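Local coordinates for conjugal transfer protein TRWB (Escherichia coli, PDB 1E9R) that probably acts as a ring-forming, P-loop NTPase-like coupling protein that helps transfer DNA between bacteria during conjugation, at residues Glu120-Val134 with Ser260-Ser272. Numbering follows the deposited sequence.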
ATOM      1  N   GLU B 120      35.523 -15.689 -17.048  1.00 36.48           N
ATOM      2  CA  GLU B 120      35.505 -14.228 -16.984  1.00 34.56           C
ATOM      3  C   GLU B 120      36.260 -13.660 -15.798  1.00 35.12           C
ATOM      4  O   GLU B 120      36.379 -12.443 -15.645  1.00 36.96           O
ATOM      5  CB  GLU B 120      34.067 -13.720 -16.941  1.00 33.11           C
ATOM      6  CG  GLU B 120      33.121 -14.373 -17.943  1.00 32.36           C
ATOM      7  CD  GLU B 120      33.545 -14.202 -19.394  1.00 29.71           C
ATOM      8  OE1 GLU B 120      34.492 -13.444 -19.676  1.00 34.08           O
ATOM      9  OE2 GLU B 120      32.912 -14.827 -20.265  1.00 30.65           O
ATOM     10  N   ILE B 121      36.784 -14.537 -14.957  1.00 35.57           N
ATOM     11  CA  ILE B 121      37.496 -14.076 -13.783  1.00 37.65           C
ATOM     12  C   ILE B 121      38.909 -13.636 -14.135  1.00 41.89           C
ATOM     13  O   ILE B 121      39.699 -14.424 -14.657  1.00 43.31           O
ATOM     14  CB  ILE B 121      37.548 -15.191 -12.712  1.00 35.15           C
ATOM     15  CG1 ILE B 121      36.149 -15.784 -12.504  1.00 33.53           C
ATOM     16  CG2 ILE B 121      38.093 -14.634 -11.398  1.00 35.60           C
ATOM     17  CD1 ILE B 121      35.127 -14.813 -11.941  1.00 29.05           C
ATOM     18  N   ARG B 122      39.221 -12.369 -13.876  1.00 45.00           N
ATOM     19  CA  ARG B 122      40.564 -11.851 -14.131  1.00 47.38           C
ATOM     20  C   ARG B 122      41.173 -11.482 -12.779  1.00 48.89           C
ATOM     21  O   ARG B 122      42.245 -11.957 -12.420  1.00 49.99           O
ATOM     22  CB  ARG B 122      40.532 -10.596 -15.006  1.00 47.79           C
ATOM     23  CG  ARG B 122      39.865 -10.737 -16.360  1.00 50.02           C
ATOM     24  CD  ARG B 122      40.725 -11.439 -17.370  1.00 49.01           C
ATOM     25  NE  ARG B 122      40.114 -11.393 -18.697  1.00 50.79           N
ATOM     26  CZ  ARG B 122      40.058 -10.312 -19.473  1.00 49.89           C
ATOM     27  NH1 ARG B 122      40.578  -9.163 -19.059  1.00 49.57           N
ATOM     28  NH2 ARG B 122      39.493 -10.383 -20.673  1.00 47.62           N
ATOM     29  N   ASN B 123      40.476 -10.631 -12.033  1.00 49.92           N
ATOM     30  CA  ASN B 123      40.944 -10.189 -10.720  1.00 50.52           C
ATOM     31  C   ASN B 123      40.070 -10.723  -9.594  1.00 50.33           C
ATOM     32  O   ASN B 123      38.996 -11.275  -9.830  1.00 50.00           O
ATOM     33  CB  ASN B 123      40.965  -8.668 -10.665  1.00 51.42           C
ATOM     34  CG  ASN B 123      41.840  -8.074 -11.734  1.00 54.00           C
ATOM     35  OD1 ASN B 123      43.059  -8.176 -11.672  1.00 55.15           O
ATOM     36  ND2 ASN B 123      41.222  -7.460 -12.735  1.00 55.56           N
ATOM     37  N   ASP B 124      40.533 -10.543  -8.365  1.00 49.79           N
ATOM     38  CA  ASP B 124      39.794 -11.026  -7.211  1.00 50.18           C
ATOM     39  C   ASP B 124      38.395 -10.437  -7.111  1.00 49.21           C
ATOM     40  O   ASP B 124      37.467 -11.117  -6.697  1.00 48.95           O
ATOM     41  CB  ASP B 124      40.563 -10.725  -5.924  1.00 51.83           C
ATOM     42  CG  ASP B 124      39.891 -11.317  -4.690  1.00 54.08           C
ATOM     43  OD1 ASP B 124      39.452 -12.494  -4.754  1.00 53.85           O
ATOM     44  OD2 ASP B 124      39.812 -10.610  -3.656  1.00 55.09           O
ATOM     45  N   TYR B 125      38.233  -9.178  -7.493  1.00 48.89           N
ATOM     46  CA  TYR B 125      36.919  -8.555  -7.403  1.00 49.40           C
ATOM     47  C   TYR B 125      35.929  -9.045  -8.463  1.00 47.04           C
ATOM     48  O   TYR B 125      34.751  -8.678  -8.433  1.00 46.29           O
ATOM     49  CB  TYR B 125      37.051  -7.023  -7.455  1.00 52.92           C
ATOM     50  CG  TYR B 125      37.286  -6.424  -8.832  1.00 58.46           C
ATOM     51  CD1 TYR B 125      36.209  -6.134  -9.690  1.00 59.50           C
ATOM     52  CD2 TYR B 125      38.584  -6.132  -9.276  1.00 60.27           C
ATOM     53  CE1 TYR B 125      36.423  -5.564 -10.965  1.00 61.58           C
ATOM     54  CE2 TYR B 125      38.810  -5.564 -10.545  1.00 61.47           C
ATOM     55  CZ  TYR B 125      37.727  -5.283 -11.384  1.00 63.05           C
ATOM     56  OH  TYR B 125      37.958  -4.740 -12.635  1.00 61.60           O
ATOM     57  N   ASP B 126      36.391  -9.883  -9.392  1.00 45.29           N
ATOM     58  CA  ASP B 126      35.507 -10.400 -10.434  1.00 41.78           C
ATOM     59  C   ASP B 126      34.601 -11.507  -9.936  1.00 40.31           C
ATOM     60  O   ASP B 126      33.611 -11.831 -10.587  1.00 39.55           O
ATOM     61  CB  ASP B 126      36.296 -10.923 -11.631  1.00 38.59           C
ATOM     62  CG  ASP B 126      36.946  -9.825 -12.413  1.00 37.88           C
ATOM     63  OD1 ASP B 126      36.395  -8.709 -12.422  1.00 38.33           O
ATOM     64  OD2 ASP B 126      37.998 -10.077 -13.030  1.00 37.70           O
ATOM     65  N   TRP B 127      34.931 -12.100  -8.793  1.00 37.79           N
ATOM     66  CA  TRP B 127      34.095 -13.168  -8.270  1.00 37.17           C
ATOM     67  C   TRP B 127      32.713 -12.651  -7.895  1.00 36.25           C
ATOM     68  O   TRP B 127      31.701 -13.244  -8.283  1.00 35.42           O
ATOM     69  CB  TRP B 127      34.750 -13.842  -7.066  1.00 36.89           C
ATOM     70  CG  TRP B 127      35.965 -14.655  -7.426  1.00 37.43           C
ATOM     71  CD1 TRP B 127      37.263 -14.353  -7.145  1.00 38.08           C
ATOM     72  CD2 TRP B 127      35.994 -15.893  -8.151  1.00 37.89           C
ATOM     73  NE1 TRP B 127      38.099 -15.320  -7.648  1.00 39.28           N
ATOM     74  CE2 TRP B 127      37.344 -16.276  -8.272  1.00 37.25           C
ATOM     75  CE3 TRP B 127      35.006 -16.712  -8.712  1.00 34.78           C
ATOM     76  CZ2 TRP B 127      37.734 -17.445  -8.931  1.00 36.58           C
ATOM     77  CZ3 TRP B 127      35.396 -17.876  -9.368  1.00 36.19           C
ATOM     78  CH2 TRP B 127      36.749 -18.229  -9.470  1.00 38.60           C
ATOM     79  N   GLN B 128      32.655 -11.550  -7.148  1.00 34.67           N
ATOM     80  CA  GLN B 128      31.362 -10.986  -6.767  1.00 36.01           C
ATOM     81  C   GLN B 128      30.690 -10.370  -7.996  1.00 36.15           C
ATOM     82  O   GLN B 128      29.476 -10.461  -8.202  1.00 38.57           O
ATOM     83  CB  GLN B 128      31.527  -9.922  -5.674  1.00 36.55           C
ATOM     84  CG  GLN B 128      30.239  -9.119  -5.399  1.00 38.57           C
ATOM     85  CD  GLN B 128      28.970  -9.978  -5.092  1.00 40.87           C
ATOM     86  OE1 GLN B 128      28.988 -11.223  -5.145  1.00 37.20           O
ATOM     87  NE2 GLN B 128      27.863  -9.291  -4.772  1.00 40.16           N
ATOM     88  N   ARG B 129      31.516  -9.747  -8.814  1.00 35.79           N
ATOM     89  CA  ARG B 129      31.078  -9.107 -10.029  1.00 34.63           C
ATOM     90  C   ARG B 129      30.252 -10.051 -10.912  1.00 33.31           C
ATOM     91  O   ARG B 129      29.178  -9.693 -11.387  1.00 31.56           O
ATOM     92  CB  ARG B 129      32.321  -8.628 -10.765  1.00 37.41           C
ATOM     93  CG  ARG B 129      32.080  -7.658 -11.861  1.00 39.83           C
ATOM     94  CD  ARG B 129      33.402  -7.175 -12.402  1.00 41.50           C
ATOM     95  NE  ARG B 129      33.197  -6.400 -13.618  1.00 42.52           N
ATOM     96  CZ  ARG B 129      34.140  -6.148 -14.515  1.00 42.19           C
ATOM     97  NH1 ARG B 129      35.371  -6.610 -14.335  1.00 41.20           N
ATOM     98  NH2 ARG B 129      33.840  -5.443 -15.599  1.00 45.01           N
ATOM     99  N   TYR B 130      30.745 -11.265 -11.124  1.00 31.58           N
ATOM    100  CA  TYR B 130      30.027 -12.208 -11.975  1.00 29.76           C
ATOM    101  C   TYR B 130      29.081 -13.124 -11.215  1.00 27.28           C
ATOM    102  O   TYR B 130      28.279 -13.832 -11.818  1.00 24.56           O
ATOM    103  CB  TYR B 130      31.013 -13.004 -12.853  1.00 30.10           C
ATOM    104  CG  TYR B 130      31.744 -12.101 -13.824  1.00 29.88           C
ATOM    105  CD1 TYR B 130      31.077 -11.541 -14.911  1.00 30.77           C
ATOM    106  CD2 TYR B 130      33.061 -11.698 -13.589  1.00 29.20           C
ATOM    107  CE1 TYR B 130      31.694 -10.588 -15.733  1.00 31.00           C
ATOM    108  CE2 TYR B 130      33.686 -10.744 -14.409  1.00 30.37           C
ATOM    109  CZ  TYR B 130      32.994 -10.194 -15.473  1.00 32.62           C
ATOM    110  OH  TYR B 130      33.582  -9.235 -16.264  1.00 33.73           O
ATOM    111  N   ALA B 131      29.167 -13.102  -9.890  1.00 26.87           N
ATOM    112  CA  ALA B 131      28.245 -13.883  -9.072  1.00 26.00           C
ATOM    113  C   ALA B 131      26.896 -13.154  -9.231  1.00 28.06           C
ATOM    114  O   ALA B 131      25.827 -13.767  -9.268  1.00 27.19           O
ATOM    115  CB  ALA B 131      28.698 -13.865  -7.619  1.00 25.08           C
ATOM    116  N   LEU B 132      26.986 -11.829  -9.343  1.00 27.40           N
ATOM    117  CA  LEU B 132      25.839 -10.949  -9.527  1.00 29.17           C
ATOM    118  C   LEU B 132      25.173 -11.230 -10.875  1.00 28.88           C
ATOM    119  O   LEU B 132      24.005 -10.913 -11.063  1.00 29.74           O
ATOM    120  CB  LEU B 132      26.313  -9.495  -9.489  1.00 29.70           C
ATOM    121  CG  LEU B 132      25.847  -8.480  -8.449  1.00 32.82           C
ATOM    122  CD1 LEU B 132      25.212  -9.150  -7.274  1.00 32.67           C
ATOM    123  CD2 LEU B 132      27.039  -7.657  -8.021  1.00 30.61           C
ATOM    124  N   SER B 133      25.920 -11.815 -11.811  1.00 28.52           N
ATOM    125  CA  SER B 133      25.399 -12.143 -13.149  1.00 28.73           C
ATOM    126  C   SER B 133      24.719 -13.503 -13.150  1.00 27.98           C
ATOM    127  O   SER B 133      23.676 -13.690 -13.774  1.00 27.98           O
ATOM    128  CB  SER B 133      26.529 -12.168 -14.180  1.00 27.30           C
ATOM    129  OG  SER B 133      27.148 -10.902 -14.297  1.00 28.64           O
ATOM    130  N   VAL B 134      25.330 -14.450 -12.447  1.00 27.85           N
ATOM    131  CA  VAL B 134      24.803 -15.809 -12.339  1.00 26.56           C
ATOM    132  C   VAL B 134      23.537 -15.818 -11.490  1.00 25.30           C
ATOM    133  O   VAL B 134      22.563 -16.486 -11.816  1.00 24.39           O
ATOM    134  CB  VAL B 134      25.852 -16.750 -11.696  1.00 28.03           C
ATOM    135  CG1 VAL B 134      25.264 -18.137 -11.496  1.00 25.63           C
ATOM    136  CG2 VAL B 134      27.091 -16.814 -12.573  1.00 25.24           C
ATOM    137  N   SER B 260      20.023 -14.439 -18.942  1.00 30.33           N
ATOM    138  CA  SER B 260      20.147 -13.244 -18.109  1.00 27.73           C
ATOM    139  C   SER B 260      21.604 -13.111 -17.661  1.00 27.64           C
ATOM    140  O   SER B 260      22.150 -12.018 -17.617  1.00 27.36           O
ATOM    141  CB  SER B 260      19.245 -13.336 -16.870  1.00 25.82           C
ATOM    142  OG  SER B 260      17.881 -13.378 -17.238  1.00 25.24           O
ATOM    143  N   ALA B 261      22.235 -14.225 -17.324  1.00 24.65           N
ATOM    144  CA  ALA B 261      23.622 -14.176 -16.903  1.00 26.46           C
ATOM    145  C   ALA B 261      24.499 -13.614 -18.017  1.00 26.39           C
ATOM    146  O   ALA B 261      25.345 -12.748 -17.783  1.00 26.55           O
ATOM    147  CB  ALA B 261      24.104 -15.570 -16.526  1.00 24.74           C
ATOM    148  N   TRP B 262      24.306 -14.110 -19.233  1.00 26.62           N
ATOM    149  CA  TRP B 262      25.118 -13.645 -20.342  1.00 28.43           C
ATOM    150  C   TRP B 262      24.928 -12.162 -20.591  1.00 29.16           C
ATOM    151  O   TRP B 262      25.906 -11.406 -20.680  1.00 28.48           O
ATOM    152  CB  TRP B 262      24.815 -14.444 -21.618  1.00 28.69           C
ATOM    153  CG  TRP B 262      25.390 -15.845 -21.595  1.00 30.69           C
ATOM    154  CD1 TRP B 262      26.544 -16.251 -20.981  1.00 30.74           C
ATOM    155  CD2 TRP B 262      24.835 -17.011 -22.216  1.00 29.49           C
ATOM    156  NE1 TRP B 262      26.737 -17.593 -21.178  1.00 29.91           N
ATOM    157  CE2 TRP B 262      25.704 -18.087 -21.931  1.00 28.73           C
ATOM    158  CE3 TRP B 262      23.689 -17.252 -22.982  1.00 29.99           C
ATOM    159  CZ2 TRP B 262      25.460 -19.393 -22.387  1.00 30.36           C
ATOM    160  CZ3 TRP B 262      23.444 -18.554 -23.438  1.00 29.79           C
ATOM    161  CH2 TRP B 262      24.328 -19.606 -23.135  1.00 28.98           C
ATOM    162  N   VAL B 263      23.674 -11.738 -20.699  1.00 29.90           N
ATOM    163  CA  VAL B 263      23.396 -10.327 -20.924  1.00 30.11           C
ATOM    164  C   VAL B 263      24.092  -9.457 -19.868  1.00 30.82           C
ATOM    165  O   VAL B 263      24.686  -8.428 -20.189  1.00 31.12           O
ATOM    166  CB  VAL B 263      21.887 -10.049 -20.894  1.00 30.20           C
ATOM    167  CG1 VAL B 263      21.633  -8.552 -20.955  1.00 28.50           C
ATOM    168  CG2 VAL B 263      21.212 -10.756 -22.055  1.00 29.10           C
ATOM    169  N   ASP B 264      24.028  -9.882 -18.609  1.00 29.18           N
ATOM    170  CA  ASP B 264      24.647  -9.129 -17.529  1.00 29.12           C
ATOM    171  C   ASP B 264      26.166  -9.166 -17.633  1.00 29.01           C
ATOM    172  O   ASP B 264      26.835  -8.185 -17.312  1.00 26.81           O
ATOM    173  CB  ASP B 264      24.205  -9.671 -16.166  1.00 30.12           C
ATOM    174  CG  ASP B 264      24.492  -8.701 -15.048  1.00 30.98           C
ATOM    175  OD1 ASP B 264      23.719  -7.730 -14.926  1.00 32.07           O
ATOM    176  OD2 ASP B 264      25.484  -8.889 -14.312  1.00 31.15           O
ATOM    177  N   VAL B 265      26.716 -10.296 -18.072  1.00 29.62           N
ATOM    178  CA  VAL B 265      28.159 -10.392 -18.225  1.00 28.55           C
ATOM    179  C   VAL B 265      28.587  -9.319 -19.211  1.00 29.58           C
ATOM    180  O   VAL B 265      29.586  -8.640 -18.995  1.00 32.05           O
ATOM    181  CB  VAL B 265      28.598 -11.760 -18.773  1.00 30.17           C
ATOM    182  CG1 VAL B 265      30.087 -11.722 -19.128  1.00 26.53           C
ATOM    183  CG2 VAL B 265      28.331 -12.839 -17.739  1.00 28.33           C
ATOM    184  N   VAL B 266      27.828  -9.165 -20.294  1.00 30.00           N
ATOM    185  CA  VAL B 266      28.155  -8.152 -21.292  1.00 31.30           C
ATOM    186  C   VAL B 266      28.089  -6.756 -20.681  1.00 31.50           C
ATOM    187  O   VAL B 266      28.998  -5.955 -20.866  1.00 31.77           O
ATOM    188  CB  VAL B 266      27.197  -8.203 -22.510  1.00 31.89           C
ATOM    189  CG1 VAL B 266      27.435  -6.995 -23.417  1.00 30.70           C
ATOM    190  CG2 VAL B 266      27.426  -9.478 -23.293  1.00 29.43           C
ATOM    191  N   CYS B 267      27.023  -6.475 -19.941  1.00 32.08           N
ATOM    192  CA  CYS B 267      26.860  -5.176 -19.319  1.00 31.49           C
ATOM    193  C   CYS B 267      27.959  -4.777 -18.332  1.00 32.23           C
ATOM    194  O   CYS B 267      28.354  -3.617 -18.296  1.00 31.46           O
ATOM    195  CB  CYS B 267      25.500  -5.107 -18.641  1.00 28.83           C
ATOM    196  SG  CYS B 267      24.103  -5.199 -19.807  1.00 31.80           S
ATOM    197  N   THR B 268      28.464  -5.718 -17.538  1.00 32.59           N
ATOM    198  CA  THR B 268      29.514  -5.387 -16.568  1.00 33.98           C
ATOM    199  C   THR B 268      30.864  -5.287 -17.227  1.00 33.73           C
ATOM    200  O   THR B 268      31.679  -4.432 -16.886  1.00 31.92           O
ATOM    201  CB  THR B 268      29.712  -6.450 -15.481  1.00 34.72           C
ATOM    202  OG1 THR B 268      28.479  -7.103 -15.205  1.00 41.85           O
ATOM    203  CG2 THR B 268      30.224  -5.801 -14.215  1.00 34.33           C
ATOM    204  N   SER B 269      31.103  -6.199 -18.156  1.00 33.43           N
ATOM    205  CA  SER B 269      32.380  -6.277 -18.842  1.00 35.03           C
ATOM    206  C   SER B 269      32.784  -5.068 -19.674  1.00 34.33           C
ATOM    207  O   SER B 269      33.955  -4.694 -19.665  1.00 34.88           O
ATOM    208  CB  SER B 269      32.425  -7.549 -19.690  1.00 35.13           C
ATOM    209  OG  SER B 269      32.412  -8.690 -18.849  1.00 35.06           O
ATOM    210  N   ILE B 270      31.841  -4.450 -20.382  1.00 35.98           N
ATOM    211  CA  ILE B 270      32.189  -3.289 -21.198  1.00 38.48           C
ATOM    212  C   ILE B 270      32.765  -2.157 -20.351  1.00 39.37           C
ATOM    213  O   ILE B 270      33.534  -1.338 -20.843  1.00 42.01           O
ATOM    214  CB  ILE B 270      30.985  -2.736 -21.949  1.00 38.58           C
ATOM    215  CG1 ILE B 270      29.963  -2.228 -20.941  1.00 39.79           C
ATOM    216  CG2 ILE B 270      30.396  -3.804 -22.867  1.00 39.14           C
ATOM    217  CD1 ILE B 270      28.957  -1.295 -21.534  1.00 43.01           C
ATOM    218  N   LEU B 271      32.388  -2.117 -19.079  1.00 40.54           N
ATOM    219  CA  LEU B 271      32.864  -1.090 -18.161  1.00 42.29           C
ATOM    220  C   LEU B 271      34.333  -1.286 -17.849  1.00 43.93           C
ATOM    221  O   LEU B 271      34.974  -0.417 -17.251  1.00 45.29           O
ATOM    222  CB  LEU B 271      32.063  -1.144 -16.864  1.00 43.29           C
ATOM    223  CG  LEU B 271      30.855  -0.230 -16.695  1.00 44.19           C
ATOM    224  CD1 LEU B 271      30.043  -0.176 -17.957  1.00 43.26           C
ATOM    225  CD2 LEU B 271      30.033  -0.734 -15.525  1.00 42.85           C
ATOM    226  N   SER B 272      34.857  -2.439 -18.247  1.00 44.48           N
ATOM    227  CA  SER B 272      36.256  -2.768 -18.005  1.00 46.84           C
ATOM    228  C   SER B 272      37.091  -2.659 -19.272  1.00 48.62           C
ATOM    229  O   SER B 272      38.315  -2.771 -19.219  1.00 48.07           O
ATOM    230  CB  SER B 272      36.383  -4.188 -17.436  1.00 45.65           C
ATOM    231  OG  SER B 272      36.043  -4.238 -16.065  1.00 44.51           O
TER
HETATM  232  O   HOH W   1      28.049  -7.523 -12.449  1.00 27.62           O
HETATM  233  O   HOH W   2      22.097 -11.873 -14.819  1.00 21.18           O
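R129 leaves helix 126-134 with CG anti to its backbone N (chi1 -166°) and stays extended to NE, which lays its chain alongside T268 and carries the guanidinium to the C-terminal end of helix 252-269. There NH2 donates to T268 O at 2.7 Å, in the guanidinium plane but well above the carbonyl plane; L271 N reaches the same oxygen from the opposite face. NH2 also makes a weak, bent bond to S272 OG. NH1, in the guanidinium plane, forms a salt bridge with D126 OD1 at 3.0 Å, and Y130 OH lies over the centre of one guanidinium face. NE, buried against T268 CG2, finds no polar partner in the model. Shortening R129 to an alanine would take away the donor to T268 O and is likely to leave D126 OD1 without its mate, with a gap beside T268 CG2. Y130 OH donates to S269 OG, at the ring edge, at 2.9 Å, while CE1 packs on V265 CG1. Farther along, S133 is a knob among A261, D264, V265 and T268; OG, anti to its carbonyl carbon (chi1 -62°), donates to the anti lone pair of D264 OD2 at 2.6 Å. The backbones come close here, with A261 CA 3.2 Å from S133 O in a CA-H...O contact, and one water joins R129 O to T268 OG1. The helices run roughly antiparallel, at 143°, within the coupling-protein DNA-binding domain, of the P-loop NTPase clan. D250 of the second subunit bonds to both S272 OG and Y125 OH, continuing this mostly polar seam into the hexamer interface. The R129 charge is probably offset by D126, which R232 shares, and eased by the carbonyl-rich helix end.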